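Local coordinates for DYNE8 (Micromonospora chersina, PDB 4AMM), which is the acyltransferase domain of an iterative enediyne polyketide synthase for dynemicin, where it probably transfers acyl building blocks to the carrier domain, at residues T17-L20 with T21-A25; S274-H278 with S279-A283. All blocks are in the same frame, centred on the assembly; numbering follows the deposited sequence.

The two contacts are both local, each between neighbours on one continuous piece of chain, and lie on opposite sides of the centre of the chain. Their own centres are about 56 Å apart and their nearest atoms about 43 Å apart, so neither touches the other. Interaction 1 lies within helix 13-27, outside the probable active site. Interaction 2 is the loop leading into helix 283-294, where His-278 meets Ser-176, consistent with the Ser-His pair of polyketide acyltransferases. The two resemble each other in one respect: a side-chain hydroxyl donates to an earlier backbone carbonyl, four residues back for Thr-21 and three back for Ser-279.

Interaction 1: residues T17-L20 with T21-A25; sequences TGLL and TRVRA
Thr-21 binds the carbonyl of Thr-17 twice, one turn back in the alpha-helix 13-27. Its backbone N lies 3.0 Å from Thr-17 O in the regular helical bond, and its hydroxyl OG1 donates to the same Thr-17 O at 2.9 Å. The two donors approach from opposite faces of the carbonyl plane, with OG1 38° out of it, and so do not compete for one position. The hydroxyl gets there because OG1 stands beside the backbone N and anti to the carbonyl carbon (chi1 -65°). The hydroxyl of Thr-17 repeats the device, bonding to the carbonyl of Ala-13.

The ladder continues with Arg-22 N to Gly-18 O, Val-23 N to Leu-19 O and Arg-24 N to Leu-20 O, which gives every carbonyl of 17-20 a backbone donor. The straightest of these bonds, Val-23 N to Leu-19 O, measures 2.8 Å with an N-H...O angle of 167°. The guanidinium of Arg-24 is engaged away from this helix, in a salt bridge between NE and Asp-69. Leu-20 packs on Leu-68 of helix 61-76 and on Cys-8 of strand 4-10, an edge strand of the antiparallel sheet; this helix-on-sheet layer is consistent with the linker subdomain found between ketosynthase and acyltransferase in such synthases. Leu-19 also touches Cys-8, and along the helix its branch CD1 meets Val-23 CG2 at 3.9 Å.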
loop_
_atom_site.group_PDB
_atom_site.type_symbol
_atom_site.label_atom_id
_atom_site.label_comp_id
_atom_site.label_asym_id
_atom_site.label_seq_id
_atom_site.Cartn_x
_atom_site.Cartn_y
_atom_site.Cartn_z
ATOM N N THR A 17 28.103 0.367 -14.413
ATOM C CA THR A 17 29.182 0.729 -13.446
ATOM C C THR A 17 29.932 2.019 -13.890
ATOM O O THR A 17 30.154 2.965 -13.132
ATOM C CB THR A 17 30.187 -0.418 -13.315
ATOM O OG1 THR A 17 29.579 -1.532 -12.653
ATOM C CG2 THR A 17 31.437 0.015 -12.458
ATOM N N GLY A 18 30.302 2.073 -15.152
ATOM C CA GLY A 18 30.979 3.262 -15.677
ATOM C C GLY A 18 30.185 4.543 -15.562
ATOM O O GLY A 18 30.675 5.576 -15.046
ATOM N N LEU A 19 28.881 4.489 -15.933
ATOM C CA LEU A 19 28.043 5.634 -15.798
ATOM C C LEU A 19 27.861 6.097 -14.340
ATOM O O LEU A 19 27.955 7.291 -14.029
ATOM C CB LEU A 19 26.692 5.298 -16.434
ATOM C CG LEU A 19 25.657 6.395 -16.250
ATOM C CD1 LEU A 19 26.085 7.713 -16.829
ATOM C CD2 LEU A 19 24.318 5.925 -16.895
ATOM N N LEU A 20 27.560 5.117 -13.481
ATOM C CA LEU A 20 27.382 5.459 -12.087
ATOM C C LEU A 20 28.649 6.099 -11.449
ATOM O O LEU A 20 28.558 6.971 -10.618
ATOM C CB LEU A 20 26.920 4.271 -11.264
ATOM C CG LEU A 20 25.529 3.726 -11.658
ATOM C CD1 LEU A 20 25.144 2.615 -10.693
ATOM C CD2 LEU A 20 24.438 4.780 -11.695
ATOM N N THR A 21 29.797 5.601 -11.855
ATOM C CA THR A 21 31.068 6.181 -11.382
ATOM C C THR A 21 31.157 7.649 -11.811
ATOM O O THR A 21 31.537 8.538 -11.047
ATOM C CB THR A 21 32.240 5.348 -11.961
ATOM O OG1 THR A 21 32.159 4.045 -11.418
ATOM C CG2 THR A 21 33.589 5.973 -11.603
ATOM N N ARG A 22 30.769 7.946 -13.043
ATOM C CA ARG A 22 30.837 9.316 -13.510
ATOM C C ARG A 22 29.774 10.200 -12.885
ATOM O O ARG A 22 30.012 11.355 -12.542
ATOM C CB ARG A 22 30.741 9.328 -15.029
ATOM C CG ARG A 22 32.053 8.766 -15.622
ATOM C CD ARG A 22 32.013 8.833 -17.116
ATOM N NE ARG A 22 33.188 8.212 -17.708
ATOM C CZ ARG A 22 34.315 8.868 -17.988
ATOM N NH1 ARG A 22 34.430 10.162 -17.716
ATOM N NH2 ARG A 22 35.333 8.234 -18.529
ATOM N N VAL A 23 28.560 9.672 -12.707
ATOM C CA VAL A 23 27.576 10.474 -12.009
ATOM C C VAL A 23 28.014 10.757 -10.564
ATOM O O VAL A 23 27.758 11.854 -10.076
ATOM C CB VAL A 23 26.212 9.719 -11.996
ATOM C CG1 VAL A 23 25.207 10.519 -11.208
ATOM C CG2 VAL A 23 25.731 9.508 -13.437
ATOM N N ARG A 24 28.649 9.775 -9.899
ATOM C CA ARG A 24 29.147 9.987 -8.534
ATOM C C ARG A 24 30.162 11.117 -8.480
ATOM O O ARG A 24 30.065 11.988 -7.601
ATOM C CB ARG A 24 29.738 8.721 -7.947
ATOM C CG ARG A 24 30.139 8.904 -6.465
ATOM C CD ARG A 24 31.300 7.953 -6.097
ATOM N NE ARG A 24 31.473 7.888 -4.639
ATOM C CZ ARG A 24 32.193 8.730 -3.884
ATOM N NH1 ARG A 24 32.841 9.757 -4.416
ATOM N NH2 ARG A 24 32.238 8.532 -2.563
ATOM N N ALA A 25 31.083 11.130 -9.435
ATOM C CA ALA A 25 32.040 12.224 -9.562
ATOM C C ALA A 25 31.352 13.577 -9.731
ATOM O O ALA A 25 31.682 14.526 -9.019
ATOM C CB ALA A 25 32.962 11.937 -10.723
#

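Interaction 2: residues S274-H278 with S279-A283; sequences SHAFH and SPLMA
Ser-279 bridges Ala-276 and Leu-281 just after the HAFH sequence 275-278, a motif associated with malonyl-selective polyketide acyltransferases. Its OG donates to Ala-276 O at 2.7 Å and accepts from Leu-281 N at 3.1 Å, the latter bond making an ST turn. This double role is open to OG because it sits between the backbone N and the carbonyl carbon (chi1 83°). With an alanine here, Ala-276 O and Leu-281 N would probably both lose this bridging partner, and the turn into the 3-10 segment 280-282 would be held less firmly.

Ala-276 is the centre of an inverse gamma turn, closed by a weak bond from Phe-277 N to His-275 O, and its CB touches Leu-281 CD1 at 4.0 Å. His-278 follows with a left-handed backbone conformation. Its imidazole is held at both nitrogens: NE2 bonds to Ser-176 OG, in a probable nucleophile elbow and consistent with the family's Ser-His pair, and ND1 to Gly-329 O.

Met-282, the N-cap residue of the helix that follows, folds back on Phe-277 through bends at chi2 (-52°) and chi3. The result is an oblique Met-aromatic contact, with SD 5.1 Å from the Phe-277 ring centroid and 67° off its normal. Phe-277 carries His-275 CB over one face, 3.6 Å above the ring plane and displaced toward the rim of the ring, while Met-282 CE comes in at the rim, close to level with the ring, 3.7 Å from Phe-277 CD1.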
loop_
_atom_site.group_PDB
_atom_site.type_symbol
_atom_site.label_atom_id
_atom_site.label_comp_id
_atom_site.label_asym_id
_atom_site.label_seq_id
_atom_site.Cartn_x
_atom_site.Cartn_y
_atom_site.Cartn_z
ATOM N N SER A 274 -14.801 2.840 16.968
ATOM C CA SER A 274 -16.069 2.679 17.688
ATOM C C SER A 274 -16.985 1.742 17.004
ATOM O O SER A 274 -18.191 1.718 17.271
ATOM C CB SER A 274 -16.798 4.078 17.736
ATOM O OG SER A 274 -15.984 5.003 18.450
ATOM N N HIS A 275 -16.452 0.935 16.043
ATOM C CA HIS A 275 -17.237 -0.069 15.289
ATOM C C HIS A 275 -16.471 -1.329 15.190
ATOM O O HIS A 275 -15.246 -1.270 14.971
ATOM C CB HIS A 275 -17.483 0.401 13.895
ATOM C CG HIS A 275 -18.305 1.633 13.755
ATOM N ND1 HIS A 275 -17.778 2.884 13.984
ATOM C CD2 HIS A 275 -19.588 1.803 13.346
ATOM C CE1 HIS A 275 -18.714 3.795 13.695
ATOM N NE2 HIS A 275 -19.831 3.161 13.382
ATOM N N ALA A 276 -17.170 -2.430 15.298
ATOM C CA ALA A 276 -16.618 -3.758 14.983
ATOM C C ALA A 276 -16.675 -3.937 13.468
ATOM O O ALA A 276 -17.525 -4.705 12.958
ATOM C CB ALA A 276 -17.432 -4.835 15.728
ATOM N N PHE A 277 -15.783 -3.221 12.739
ATOM C CA PHE A 277 -15.775 -3.406 11.292
ATOM C C PHE A 277 -15.379 -4.838 11.017
ATOM O O PHE A 277 -14.721 -5.530 11.790
ATOM C CB PHE A 277 -14.693 -2.452 10.730
ATOM C CG PHE A 277 -15.046 -0.995 10.830
ATOM C CD1 PHE A 277 -16.296 -0.478 10.398
ATOM C CD2 PHE A 277 -14.101 -0.110 11.261
ATOM C CE1 PHE A 277 -16.555 0.914 10.509
ATOM C CE2 PHE A 277 -14.386 1.295 11.333
ATOM C CZ PHE A 277 -15.577 1.761 10.943
ATOM N N HIS A 278 -15.839 -5.279 9.855
ATOM C CA HIS A 278 -15.539 -6.661 9.377
ATOM C C HIS A 278 -16.000 -7.695 10.358
ATOM O O HIS A 278 -15.327 -8.678 10.690
ATOM C CB HIS A 278 -14.041 -6.775 8.992
ATOM C CG HIS A 278 -13.745 -5.963 7.800
ATOM N ND1 HIS A 278 -14.246 -6.392 6.562
ATOM C CD2 HIS A 278 -13.203 -4.748 7.599
ATOM C CE1 HIS A 278 -13.930 -5.487 5.650
ATOM N NE2 HIS A 278 -13.318 -4.451 6.252
ATOM N N SER A 279 -17.277 -7.526 10.787
ATOM C CA SER A 279 -17.958 -8.463 11.662
ATOM C C SER A 279 -19.444 -8.414 11.257
ATOM O O SER A 279 -19.895 -7.478 10.625
ATOM C CB SER A 279 -17.780 -8.099 13.156
ATOM O OG SER A 279 -18.727 -7.101 13.563
ATOM N N PRO A 280 -20.230 -9.369 11.789
ATOM C CA PRO A 280 -21.692 -9.325 11.611
ATOM C C PRO A 280 -22.372 -8.065 12.094
ATOM O O PRO A 280 -23.478 -7.802 11.633
ATOM C CB PRO A 280 -22.192 -10.542 12.372
ATOM C CG PRO A 280 -21.015 -11.537 12.255
ATOM C CD PRO A 280 -19.771 -10.667 12.343
ATOM N N LEU A 281 -21.753 -7.310 12.986
ATOM C CA LEU A 281 -22.401 -6.033 13.452
ATOM C C LEU A 281 -22.460 -5.016 12.358
ATOM O O LEU A 281 -23.132 -3.988 12.466
ATOM C CB LEU A 281 -21.671 -5.430 14.657
ATOM C CG LEU A 281 -21.799 -6.377 15.825
ATOM C CD1 LEU A 281 -21.058 -5.797 16.974
ATOM C CD2 LEU A 281 -23.333 -6.615 16.200
ATOM N N MET A 282 -21.776 -5.231 11.233
ATOM C CA MET A 282 -21.877 -4.382 10.028
ATOM C C MET A 282 -22.969 -4.824 9.052
ATOM O O MET A 282 -23.088 -4.113 8.030
ATOM C CB MET A 282 -20.502 -4.287 9.315
ATOM C CG MET A 282 -19.367 -3.817 10.186
ATOM S SD MET A 282 -19.677 -2.231 11.114
ATOM C CE MET A 282 -19.775 -1.289 9.636
ATOM N N ALA A 283 -23.780 -5.800 9.407
ATOM C CA ALA A 283 -24.809 -6.223 8.429
ATOM C C ALA A 283 -25.797 -5.083 8.041
ATOM O O ALA A 283 -26.136 -4.977 6.882
ATOM C CB ALA A 283 -25.549 -7.427 9.002
#